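Local coordinates for protelomerase (Agrobacterium tumefaciens, PDB 4F43), which generates and protects the hairpin ends of the linear chromosome, probably by cutting and rejoining DNA strands as a telomere resolvase, at residues Q65-I79 with L90-A103. The protein carries 1 engineered substitution. Residues are numbered along the deposited sequence; the frame is centred on the assembly and turned at random.
Sequences QTTIISYITKYRNAI and LKIATGDAAMYDEA. With nucleotides of chain B.
Arg76 reaches from helix 65-79 to the chain at 90-94: NH1 donates to Leu90 O and to Ala93 O, 2.7 Å each, Ala93 being the centre of an inverse gamma turn. Both carbonyl oxygens lie near the guanidinium plane, but NH1 stands above the carbonyl plane of Ala93 and is tilted only 18° from that of Leu90. A bend at chi3 (62°) turns the group so that NE gives its hydrogen to OP1 of DT20 of chain B at 3.0 Å, while OP1 of DA19 of chain B lies over one face. The phosphates probably stabilise the charge of this buried arginine. Thr73 OG1 donates to the other non-bridging oxygen of the DT20 phosphate, OP2 (2.6 Å).

Beside Arg76, Ile79 CG2 packs on Leu90 CD2 and Ile79 CD1 on the methyl of Ala93. Farther along, Met99 is a knob in the hole formed by Gln65, Ile68, Ile69 and Ile72. It is extended through chi2 and bends at chi3, which lays CE 3.8 Å from Ile69 CG1 and against one face of the Tyr100 ring. Ile69 CG2 meets that ring at its edge, 3.7 Å from CE1, and also touches the methyl C7 of DT20 of chain B. Ile72 CD1 presses on Gly95 CA at 3.6 Å. A water bridges Ile69 O and Tyr100 OH.

In the second shell, Asp96 N-caps the helix carrying Met99 and Tyr100 through a weak bond from Ala98 N.

In this fragment of the protelomerase, an apolar helix pair thus has a polar rim, Thr73, Arg76 and Thr67 (to DA10 of chain B), gripping the hairpin DNA backbone. The axes of helix 65-79 and helix 97-103 approach to 10.9 Å and cross at -122°. Helix 46-59 backs Ala93 through Trp53, and helix 28-40 covers Tyr71, Tyr75 and Ala78.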
ATOM      1  N   GLN A  65      -4.263 -10.803 -16.286  1.00 20.84           N
ATOM      2  CA  GLN A  65      -3.642  -9.608 -16.849  1.00 26.13           C
ATOM      3  C   GLN A  65      -2.894  -8.801 -15.796  1.00 30.61           C
ATOM      4  O   GLN A  65      -1.812  -8.277 -16.060  1.00 37.13           O
ATOM      5  CB  GLN A  65      -4.683  -8.738 -17.555  1.00 27.68           C
ATOM      6  CG  GLN A  65      -5.320  -9.414 -18.756  1.00 45.44           C
ATOM      7  CD  GLN A  65      -5.567  -8.453 -19.902  1.00 56.51           C
ATOM      8  OE1 GLN A  65      -6.032  -7.332 -19.698  1.00 59.76           O
ATOM      9  NE2 GLN A  65      -5.245  -8.885 -21.117  1.00 55.14           N
ATOM     10  N   THR A  66      -3.473  -8.707 -14.604  1.00 24.31           N
ATOM     11  CA  THR A  66      -2.826  -8.025 -13.490  1.00 29.75           C
ATOM     12  C   THR A  66      -1.510  -8.712 -13.140  1.00 33.19           C
ATOM     13  O   THR A  66      -0.489  -8.054 -12.921  1.00 35.06           O
ATOM     14  CB  THR A  66      -3.731  -8.003 -12.249  1.00 38.95           C
ATOM     15  OG1 THR A  66      -4.057  -9.346 -11.871  1.00 39.79           O
ATOM     16  CG2 THR A  66      -5.014  -7.243 -12.539  1.00 34.20           C
ATOM     17  N   THR A  67      -1.546 -10.042 -13.103  1.00 34.87           N
ATOM     18  CA  THR A  67      -0.363 -10.849 -12.828  1.00 26.00           C
ATOM     19  C   THR A  67       0.714 -10.604 -13.878  1.00 26.06           C
ATOM     20  O   THR A  67       1.887 -10.424 -13.551  1.00 27.12           O
ATOM     21  CB  THR A  67      -0.705 -12.351 -12.812  1.00 29.77           C
ATOM     22  OG1 THR A  67      -1.732 -12.603 -11.844  1.00 33.58           O
ATOM     23  CG2 THR A  67       0.523 -13.181 -12.471  1.00 30.15           C
ATOM     24  N   ILE A  68       0.300 -10.602 -15.141  1.00 31.75           N
ATOM     25  CA  ILE A  68       1.204 -10.355 -16.260  1.00 22.63           C
ATOM     26  C   ILE A  68       1.865  -8.984 -16.143  1.00 21.53           C
ATOM     27  O   ILE A  68       3.074  -8.849 -16.327  1.00 24.65           O
ATOM     28  CB  ILE A  68       0.465 -10.454 -17.609  1.00 27.72           C
ATOM     29  CG1 ILE A  68       0.041 -11.898 -17.882  1.00 30.18           C
ATOM     30  CG2 ILE A  68       1.337  -9.940 -18.744  1.00 22.52           C
ATOM     31  CD1 ILE A  68      -0.691 -12.086 -19.191  1.00 31.38           C
ATOM     32  N   ILE A  69       1.062  -7.971 -15.832  1.00 25.11           N
ATOM     33  CA  ILE A  69       1.562  -6.609 -15.671  1.00 18.36           C
ATOM     34  C   ILE A  69       2.573  -6.512 -14.524  1.00 21.33           C
ATOM     35  O   ILE A  69       3.652  -5.920 -14.674  1.00 35.29           O
ATOM     36  CB  ILE A  69       0.404  -5.611 -15.454  1.00 28.01           C
ATOM     37  CG1 ILE A  69      -0.473  -5.531 -16.706  1.00 29.26           C
ATOM     38  CG2 ILE A  69       0.941  -4.238 -15.113  1.00 33.55           C
ATOM     39  CD1 ILE A  69      -1.724  -4.691 -16.534  1.00 25.59           C
ATOM     40  N   SER A  70       2.227  -7.107 -13.386  1.00 15.53           N
ATOM     41  CA  SER A  70       3.116  -7.127 -12.227  1.00 19.58           C
ATOM     42  C   SER A  70       4.446  -7.808 -12.557  1.00 33.29           C
ATOM     43  O   SER A  70       5.522  -7.309 -12.209  1.00 40.42           O
ATOM     44  CB  SER A  70       2.438  -7.836 -11.054  1.00 15.93           C
ATOM     45  OG  SER A  70       1.201  -7.221 -10.733  1.00 29.68           O
ATOM     46  N   TYR A  71       4.362  -8.948 -13.236  1.00 31.02           N
ATOM     47  CA  TYR A  71       5.551  -9.685 -13.649  1.00 20.19           C
ATOM     48  C   TYR A  71       6.406  -8.869 -14.605  1.00 17.98           C
ATOM     49  O   TYR A  71       7.633  -8.914 -14.541  1.00 29.43           O
ATOM     50  CB  TYR A  71       5.171 -11.019 -14.295  1.00 28.11           C
ATOM     51  CG  TYR A  71       4.739 -12.072 -13.305  1.00 37.60           C
ATOM     52  CD1 TYR A  71       4.692 -11.800 -11.943  1.00 44.26           C
ATOM     53  CD2 TYR A  71       4.390 -13.346 -13.730  1.00 37.14           C
ATOM     54  CE1 TYR A  71       4.300 -12.762 -11.036  1.00 44.08           C
ATOM     55  CE2 TYR A  71       4.000 -14.315 -12.829  1.00 27.73           C
ATOM     56  CZ  TYR A  71       3.955 -14.016 -11.484  1.00 31.65           C
ATOM     57  OH  TYR A  71       3.567 -14.977 -10.581  1.00 32.13           O
ATOM     58  N   ILE A  72       5.752  -8.125 -15.491  1.00 18.35           N
ATOM     59  CA  ILE A  72       6.458  -7.234 -16.402  1.00 17.35           C
ATOM     60  C   ILE A  72       7.204  -6.169 -15.605  1.00 24.80           C
ATOM     61  O   ILE A  72       8.347  -5.831 -15.920  1.00 30.23           O
ATOM     62  CB  ILE A  72       5.505  -6.585 -17.425  1.00 20.23           C
ATOM     63  CG1 ILE A  72       5.067  -7.617 -18.465  1.00 18.18           C
ATOM     64  CG2 ILE A  72       6.175  -5.407 -18.117  1.00 22.82           C
ATOM     65  CD1 ILE A  72       4.129  -7.067 -19.515  1.00 20.46           C
ATOM     66  N   THR A  73       6.561  -5.660 -14.556  1.00 18.97           N
ATOM     67  CA  THR A  73       7.227  -4.735 -13.642  1.00 22.95           C
ATOM     68  C   THR A  73       8.469  -5.384 -13.031  1.00 20.68           C
ATOM     69  O   THR A  73       9.529  -4.756 -12.945  1.00 21.11           O
ATOM     70  CB  THR A  73       6.281  -4.254 -12.525  1.00 29.37           C
ATOM     71  OG1 THR A  73       5.205  -3.500 -13.097  1.00 34.80           O
ATOM     72  CG2 THR A  73       7.026  -3.382 -11.526  1.00 20.38           C
ATOM     73  N   LYS A  74       8.337  -6.648 -12.628  1.00 18.28           N
ATOM     74  CA  LYS A  74       9.469  -7.399 -12.084  1.00 18.77           C
ATOM     75  C   LYS A  74      10.636  -7.478 -13.070  1.00 27.63           C
ATOM     76  O   LYS A  74      11.775  -7.142 -12.728  1.00 33.62           O
ATOM     77  CB  LYS A  74       9.043  -8.812 -11.676  1.00 26.38           C
ATOM     78  CG  LYS A  74       8.019  -8.866 -10.556  1.00 35.37           C
ATOM     79  CD  LYS A  74       7.713 -10.305 -10.175  1.00 36.03           C
ATOM     80  CE  LYS A  74       6.647 -10.384  -9.096  1.00 49.50           C
ATOM     81  NZ  LYS A  74       7.086  -9.745  -7.825  1.00 58.39           N
ATOM     82  N   TYR A  75      10.343  -7.925 -14.289  1.00 28.64           N
ATOM     83  CA  TYR A  75      11.348  -8.019 -15.344  1.00 22.69           C
ATOM     84  C   TYR A  75      12.040  -6.683 -15.574  1.00 28.12           C
ATOM     85  O   TYR A  75      13.267  -6.609 -15.596  1.00 41.17           O
ATOM     86  CB  TYR A  75      10.719  -8.493 -16.656  1.00 26.16           C
ATOM     87  CG  TYR A  75      10.462  -9.982 -16.737  1.00 33.00           C
ATOM     88  CD1 TYR A  75      11.503 -10.877 -16.955  1.00 40.53           C
ATOM     89  CD2 TYR A  75       9.176 -10.491 -16.617  1.00 32.27           C
ATOM     90  CE1 TYR A  75      11.270 -12.236 -17.037  1.00 45.69           C
ATOM     91  CE2 TYR A  75       8.933 -11.847 -16.698  1.00 39.13           C
ATOM     92  CZ  TYR A  75       9.984 -12.715 -16.907  1.00 49.12           C
ATOM     93  OH  TYR A  75       9.744 -14.067 -16.988  1.00 54.06           O
ATOM     94  N   ARG A  76      11.243  -5.630 -15.742  1.00 24.53           N
ATOM     95  CA  ARG A  76      11.773  -4.297 -16.014  1.00 27.74           C
ATOM     96  C   ARG A  76      12.675  -3.786 -14.891  1.00 28.44           C
ATOM     97  O   ARG A  76      13.738  -3.219 -15.152  1.00 26.80           O
ATOM     98  CB  ARG A  76      10.636  -3.307 -16.276  1.00 28.60           C
ATOM     99  CG  ARG A  76       9.853  -3.594 -17.546  1.00 32.30           C
ATOM    100  CD  ARG A  76       8.750  -2.573 -17.754  1.00 28.99           C
ATOM    101  NE  ARG A  76       9.290  -1.225 -17.903  1.00 30.39           N
ATOM    102  CZ  ARG A  76       9.742  -0.726 -19.049  1.00 27.25           C
ATOM    103  NH1 ARG A  76       9.718  -1.465 -20.150  1.00 35.93           N
ATOM    104  NH2 ARG A  76      10.217   0.512 -19.095  1.00 18.83           N
ATOM    105  N   ASN A  77      12.248  -3.989 -13.649  1.00 22.83           N
ATOM    106  CA  ASN A  77      13.069  -3.614 -12.503  1.00 20.38           C
ATOM    107  C   ASN A  77      14.372  -4.404 -12.457  1.00 34.57           C
ATOM    108  O   ASN A  77      15.426  -3.868 -12.106  1.00 47.45           O
ATOM    109  CB  ASN A  77      12.293  -3.786 -11.196  1.00 15.26           C
ATOM    110  CG  ASN A  77      11.252  -2.705 -10.992  1.00 23.79           C
ATOM    111  OD1 ASN A  77      11.415  -1.576 -11.457  1.00 26.98           O
ATOM    112  ND2 ASN A  77      10.177  -3.043 -10.292  1.00 25.74           N
ATOM    113  N   ALA A  78      14.293  -5.680 -12.821  1.00 28.22           N
ATOM    114  CA  ALA A  78      15.479  -6.528 -12.884  1.00 32.62           C
ATOM    115  C   ALA A  78      16.461  -6.009 -13.930  1.00 41.57           C
ATOM    116  O   ALA A  78      17.672  -5.990 -13.703  1.00 45.58           O
ATOM    117  CB  ALA A  78      15.090  -7.965 -13.184  1.00 29.26           C
ATOM    118  N   ILE A  79      15.929  -5.584 -15.073  1.00 34.26           N
ATOM    119  CA  ILE A  79      16.749  -5.025 -16.142  1.00 28.65           C
ATOM    120  C   ILE A  79      17.404  -3.720 -15.695  1.00 29.45           C
ATOM    121  O   ILE A  79      18.592  -3.500 -15.934  1.00 40.46           O
ATOM    122  CB  ILE A  79      15.925  -4.774 -17.420  1.00 26.89           C
ATOM    123  CG1 ILE A  79      15.331  -6.081 -17.944  1.00 31.34           C
ATOM    124  CG2 ILE A  79      16.787  -4.124 -18.492  1.00 22.13           C
ATOM    125  CD1 ILE A  79      14.417  -5.908 -19.139  1.00 27.44           C
ATOM    126  N   LEU A  90      14.521  -2.020 -22.373  1.00 26.57           N
ATOM    127  CA  LEU A  90      13.479  -1.312 -21.642  1.00 28.68           C
ATOM    128  C   LEU A  90      12.398  -0.796 -22.585  1.00 36.09           C
ATOM    129  O   LEU A  90      11.260  -0.569 -22.173  1.00 40.88           O
ATOM    130  CB  LEU A  90      14.081  -0.152 -20.848  1.00 28.64           C
ATOM    131  CG  LEU A  90      15.034  -0.545 -19.719  1.00 30.20           C
ATOM    132  CD1 LEU A  90      15.665   0.688 -19.096  1.00 24.63           C
ATOM    133  CD2 LEU A  90      14.293  -1.358 -18.672  1.00 32.88           C
ATOM    134  N   LYS A  91      12.759  -0.609 -23.851  1.00 35.23           N
ATOM    135  CA  LYS A  91      11.801  -0.169 -24.856  1.00 36.76           C
ATOM    136  C   LYS A  91      11.172  -1.387 -25.519  1.00 37.37           C
ATOM    137  O   LYS A  91      10.170  -1.280 -26.226  1.00 43.48           O
ATOM    138  CB  LYS A  91      12.484   0.704 -25.909  1.00 39.11           C
ATOM    139  CG  LYS A  91      13.446   1.734 -25.337  1.00 53.17           C
ATOM    140  CD  LYS A  91      12.772   2.618 -24.301  1.00 65.43           C
ATOM    141  CE  LYS A  91      13.790   3.482 -23.574  1.00 69.50           C
ATOM    142  NZ  LYS A  91      13.172   4.268 -22.471  1.00 65.76           N
ATOM    143  N   ILE A  92      11.778  -2.546 -25.284  1.00 36.63           N
ATOM    144  CA  ILE A  92      11.288  -3.801 -25.833  1.00 41.19           C
ATOM    145  C   ILE A  92      10.484  -4.565 -24.788  1.00 43.90           C
ATOM    146  O   ILE A  92       9.375  -5.027 -25.057  1.00 45.37           O
ATOM    147  CB  ILE A  92      12.448  -4.685 -26.320  1.00 39.98           C
ATOM    148  CG1 ILE A  92      13.229  -3.974 -27.426  1.00 43.08           C
ATOM    149  CG2 ILE A  92      11.928  -6.028 -26.803  1.00 38.22           C
ATOM    150  CD1 ILE A  92      14.420  -4.756 -27.930  1.00 46.50           C
ATOM    151  N   ALA A  93      11.050  -4.688 -23.592  1.00 39.34           N
ATOM    152  CA  ALA A  93      10.401  -5.412 -22.505  1.00 33.97           C
ATOM    153  C   ALA A  93       9.311  -4.579 -21.842  1.00 34.75           C
ATOM    154  O   ALA A  93       9.459  -4.136 -20.704  1.00 32.73           O
ATOM    155  CB  ALA A  93      11.427  -5.867 -21.476  1.00 29.16           C
ATOM    156  N   THR A  94       8.217  -4.366 -22.564  1.00 36.60           N
ATOM    157  CA  THR A  94       7.076  -3.646 -22.019  1.00 30.82           C
ATOM    158  C   THR A  94       5.776  -4.316 -22.450  1.00 29.47           C
ATOM    159  O   THR A  94       5.761  -5.120 -23.384  1.00 36.86           O
ATOM    160  CB  THR A  94       7.065  -2.170 -22.462  1.00 31.38           C
ATOM    161  OG1 THR A  94       6.014  -1.473 -21.783  1.00 45.69           O
ATOM    162  CG2 THR A  94       6.857  -2.063 -23.966  1.00 24.86           C
ATOM    163  N   GLY A  95       4.689  -3.985 -21.764  1.00 21.41           N
ATOM    164  CA  GLY A  95       3.405  -4.590 -22.055  1.00 21.40           C
ATOM    165  C   GLY A  95       2.732  -4.012 -23.282  1.00 23.76           C
ATOM    166  O   GLY A  95       3.010  -2.882 -23.686  1.00 20.97           O
ATOM    167  N   ASP A  96       1.847  -4.802 -23.881  1.00 47.37           N
ATOM    168  CA  ASP A  96       1.031  -4.343 -24.996  1.00 48.95           C
ATOM    169  C   ASP A  96       0.181  -3.155 -24.558  1.00 42.06           C
ATOM    170  O   ASP A  96      -0.466  -3.198 -23.513  1.00 41.93           O
ATOM    171  CB  ASP A  96       0.148  -5.480 -25.511  1.00 54.95           C
ATOM    172  CG  ASP A  96      -1.030  -4.985 -26.320  1.00 68.08           C
ATOM    173  OD1 ASP A  96      -0.817  -4.492 -27.448  1.00 70.58           O
ATOM    174  OD2 ASP A  96      -2.171  -5.100 -25.827  1.00 76.41           O
ATOM    175  N   ALA A  97       0.194  -2.094 -25.360  1.00 37.13           N
ATOM    176  CA  ALA A  97      -0.467  -0.841 -25.006  1.00 29.37           C
ATOM    177  C   ALA A  97      -1.975  -0.988 -24.810  1.00 31.33           C
ATOM    178  O   ALA A  97      -2.595  -0.193 -24.105  1.00 31.17           O
ATOM    179  CB  ALA A  97      -0.168   0.225 -26.050  1.00 24.11           C
ATOM    180  N   ALA A  98      -2.559  -2.005 -25.436  1.00 33.78           N
ATOM    181  CA  ALA A  98      -3.994  -2.247 -25.331  1.00 29.22           C
ATOM    182  C   ALA A  98      -4.343  -3.005 -24.052  1.00 34.48           C
ATOM    183  O   ALA A  98      -5.515  -3.162 -23.713  1.00 43.63           O
ATOM    184  CB  ALA A  98      -4.496  -3.001 -26.551  1.00 33.99           C
ATOM    185  N   MET A  99      -3.318  -3.476 -23.349  1.00 40.40           N
ATOM    186  CA  MET A  99      -3.509  -4.193 -22.093  1.00 43.39           C
ATOM    187  C   MET A  99      -3.677  -3.206 -20.941  1.00 41.64           C
ATOM    188  O   MET A  99      -4.566  -3.357 -20.098  1.00 50.55           O
ATOM    189  CB  MET A  99      -2.323  -5.122 -21.826  1.00 45.08           C
ATOM    190  CG  MET A  99      -2.394  -5.881 -20.511  1.00 47.09           C
ATOM    191  SD  MET A  99      -0.999  -7.004 -20.292  1.00 61.27           S
ATOM    192  CE  MET A  99       0.374  -5.860 -20.389  1.00 15.13           C
ATOM    193  N   TYR A 100      -2.818  -2.193 -20.922  1.00 30.89           N
ATOM    194  CA  TYR A 100      -2.861  -1.159 -19.893  1.00 36.76           C
ATOM    195  C   TYR A 100      -4.154  -0.351 -19.954  1.00 32.40           C
ATOM    196  O   TYR A 100      -4.685   0.068 -18.924  1.00 44.25           O
ATOM    197  CB  TYR A 100      -1.650  -0.233 -20.024  1.00 33.96           C
ATOM    198  CG  TYR A 100      -0.333  -0.916 -19.737  1.00 30.56           C
ATOM    199  CD1 TYR A 100      -0.155  -1.660 -18.579  1.00 25.49           C
ATOM    200  CD2 TYR A 100       0.729  -0.827 -20.629  1.00 34.82           C
ATOM    201  CE1 TYR A 100       1.044  -2.288 -18.311  1.00 25.64           C
ATOM    202  CE2 TYR A 100       1.932  -1.456 -20.370  1.00 30.09           C
ATOM    203  CZ  TYR A 100       2.084  -2.183 -19.210  1.00 26.61           C
ATOM    204  OH  TYR A 100       3.280  -2.809 -18.950  1.00 30.21           O
ATOM    205  N   ASP A 101      -4.656  -0.138 -21.168  1.00 23.82           N
ATOM    206  CA  ASP A 101      -5.903   0.594 -21.360  1.00 36.54           C
ATOM    207  C   ASP A 101      -7.095  -0.202 -20.841  1.00 36.48           C
ATOM    208  O   ASP A 101      -8.004   0.357 -20.224  1.00 52.14           O
ATOM    209  CB  ASP A 101      -6.104   0.946 -22.836  1.00 48.03           C
ATOM    210  CG  ASP A 101      -5.029   1.877 -23.364  1.00 52.85           C
ATOM    211  OD1 ASP A 101      -4.295   2.466 -22.541  1.00 56.88           O
ATOM    212  OD2 ASP A 101      -4.922   2.024 -24.599  1.00 51.47           O
ATOM    213  N   GLU A 102      -7.086  -1.505 -21.098  1.00 22.84           N
ATOM    214  CA  GLU A 102      -8.120  -2.390 -20.579  1.00 28.46           C
ATOM    215  C   GLU A 102      -8.054  -2.409 -19.057  1.00 30.64           C
ATOM    216  O   GLU A 102      -9.086  -2.404 -18.382  1.00 45.26           O
ATOM    217  CB  GLU A 102      -7.956  -3.803 -21.143  1.00 40.90           C
ATOM    218  CG  GLU A 102      -9.001  -4.801 -20.661  1.00 49.89           C
ATOM    219  CD  GLU A 102     -10.354  -4.617 -21.327  1.00 59.91           C
ATOM    220  OE1 GLU A 102     -10.492  -3.712 -22.178  1.00 63.28           O
ATOM    221  OE2 GLU A 102     -11.283  -5.386 -21.003  1.00 67.85           O
ATOM    222  N   ALA A 103      -6.834  -2.417 -18.524  1.00 25.26           N
ATOM    223  CA  ALA A 103      -6.626  -2.374 -17.079  1.00 24.52           C
ATOM    224  C   ALA A 103      -7.235  -1.115 -16.463  1.00 22.94           C
ATOM    225  O   ALA A 103      -7.989  -1.188 -15.489  1.00 29.75           O
ATOM    226  CB  ALA A 103      -5.143  -2.454 -16.756  1.00 25.94           C
TER
ATOM    227  P    DT B  20       6.972  -0.556 -14.840  1.00 31.70           P
ATOM    228  OP1  DT B  20       8.437  -0.582 -15.047  1.00 34.23           O
ATOM    229  OP2  DT B  20       6.196  -1.816 -14.880  1.00 28.49           O
ATOM    230  O5'  DT B  20       6.690   0.170 -13.443  1.00 35.70           O
ATOM    231  C5'  DT B  20       7.341   1.398 -13.131  1.00 34.24           C
ATOM    232  C4'  DT B  20       7.065   1.807 -11.695  1.00 28.46           C
ATOM    233  O4'  DT B  20       5.643   2.029 -11.521  1.00 28.16           O
ATOM    234  C3'  DT B  20       7.468   0.781 -10.639  1.00 28.95           C
ATOM    235  O3'  DT B  20       8.017   1.435  -9.499  1.00 29.49           O
ATOM    236  C2'  DT B  20       6.150   0.089 -10.302  1.00 28.76           C
ATOM    237  C1'  DT B  20       5.155   1.229 -10.465  1.00 28.40           C
ATOM    238  N1   DT B  20       3.802   0.750 -10.832  1.00 28.10           N
ATOM    239  C2   DT B  20       2.724   1.127 -10.065  1.00 30.58           C
ATOM    240  O2   DT B  20       2.818   1.847  -9.088  1.00 46.25           O
ATOM    241  N3   DT B  20       1.523   0.626 -10.494  1.00 27.99           N
ATOM    242  C4   DT B  20       1.293  -0.194 -11.582  1.00 27.80           C
ATOM    243  O4   DT B  20       0.166  -0.589 -11.876  1.00 27.80           O
ATOM    244  C5   DT B  20       2.471  -0.548 -12.335  1.00 27.79           C
ATOM    245  C7   DT B  20       2.366  -1.431 -13.539  1.00 27.83           C
ATOM    246  C6   DT B  20       3.652  -0.068 -11.931  1.00 41.00           C
ATOM    247  P    DA B  19       4.894   1.611 -20.891  1.00 62.31           P
ATOM    248  OP1  DA B  19       6.345   1.577 -20.605  1.00 52.58           O
ATOM    249  OP2  DA B  19       4.404   1.345 -22.262  1.00 75.46           O
ATOM    250  O5'  DA B  19       4.156   0.589 -19.907  1.00 57.26           O
ATOM    251  C5'  DA B  19       4.809   0.111 -18.735  1.00 50.13           C
ATOM    252  C4'  DA B  19       4.622   1.035 -17.544  1.00 40.92           C
ATOM    253  O4'  DA B  19       3.233   1.405 -17.387  1.00 39.92           O
ATOM    254  C3'  DA B  19       4.943   0.420 -16.190  1.00 39.66           C
ATOM    255  O3'  DA B  19       6.338   0.449 -15.923  1.00 40.42           O
ATOM    256  C2'  DA B  19       4.185   1.324 -15.223  1.00 42.02           C
ATOM    257  C1'  DA B  19       3.124   1.985 -16.101  1.00 39.72           C
ATOM    258  N9   DA B  19       1.766   1.823 -15.584  1.00 37.70           N
ATOM    259  C8   DA B  19       0.724   1.144 -16.151  1.00 38.02           C
ATOM    260  N7   DA B  19      -0.379   1.181 -15.439  1.00 37.31           N
ATOM    261  C5   DA B  19      -0.039   1.938 -14.330  1.00 37.10           C
ATOM    262  C6   DA B  19      -0.766   2.349 -13.193  1.00 35.77           C
ATOM    263  N6   DA B  19      -2.050   2.042 -12.973  1.00 35.41           N
ATOM    264  N1   DA B  19      -0.117   3.097 -12.279  1.00 34.56           N
ATOM    265  C2   DA B  19       1.166   3.412 -12.485  1.00 34.75           C
ATOM    266  N3   DA B  19       1.950   3.085 -13.510  1.00 35.42           N
ATOM    267  C4   DA B  19       1.281   2.340 -14.405  1.00 38.13           C
ATOM    268  P    DA B  10      -3.353 -15.925 -11.887  1.00 44.40           P
ATOM    269  OP1  DA B  10      -4.539 -16.667 -12.369  1.00 44.98           O
ATOM    270  OP2  DA B  10      -2.356 -15.416 -12.854  1.00 47.45           O
ATOM    271  O5'  DA B  10      -3.849 -14.687 -11.006  1.00 53.62           O
ATOM    272  C5'  DA B  10      -4.646 -14.929  -9.857  1.00 46.10           C
ATOM    273  C4'  DA B  10      -4.821 -13.658  -9.047  1.00 37.45           C
ATOM    274  O4'  DA B  10      -3.565 -13.278  -8.443  1.00 34.27           O
ATOM    275  C3'  DA B  10      -5.259 -12.438  -9.851  1.00 34.65           C
ATOM    276  O3'  DA B  10      -6.646 -12.211  -9.645  1.00 37.11           O
ATOM    277  C2'  DA B  10      -4.415 -11.285  -9.306  1.00 33.75           C
ATOM    278  C1'  DA B  10      -3.679 -11.910  -8.127  1.00 33.40           C
ATOM    279  N9   DA B  10      -2.347 -11.360  -7.891  1.00 33.35           N
ATOM    280  C8   DA B  10      -1.198 -11.609  -8.590  1.00 34.26           C
ATOM    281  N7   DA B  10      -0.150 -10.961  -8.132  1.00 38.77           N
ATOM    282  C5   DA B  10      -0.647 -10.238  -7.058  1.00 33.27           C
ATOM    283  C6   DA B  10      -0.052  -9.345  -6.142  1.00 33.07           C
ATOM    284  N6   DA B  10       1.242  -9.003  -6.151  1.00 33.81           N
ATOM    285  N1   DA B  10      -0.847  -8.805  -5.197  1.00 32.42           N
ATOM    286  C2   DA B  10      -2.143  -9.130  -5.166  1.00 31.99           C
ATOM    287  N3   DA B  10      -2.812  -9.952  -5.968  1.00 32.11           N
ATOM    288  C4   DA B  10      -2.000 -10.475  -6.898  1.00 32.73           C
TER
HETATM  289  O   HOH W   1       4.481  -3.090 -16.014  1.00 12.52           O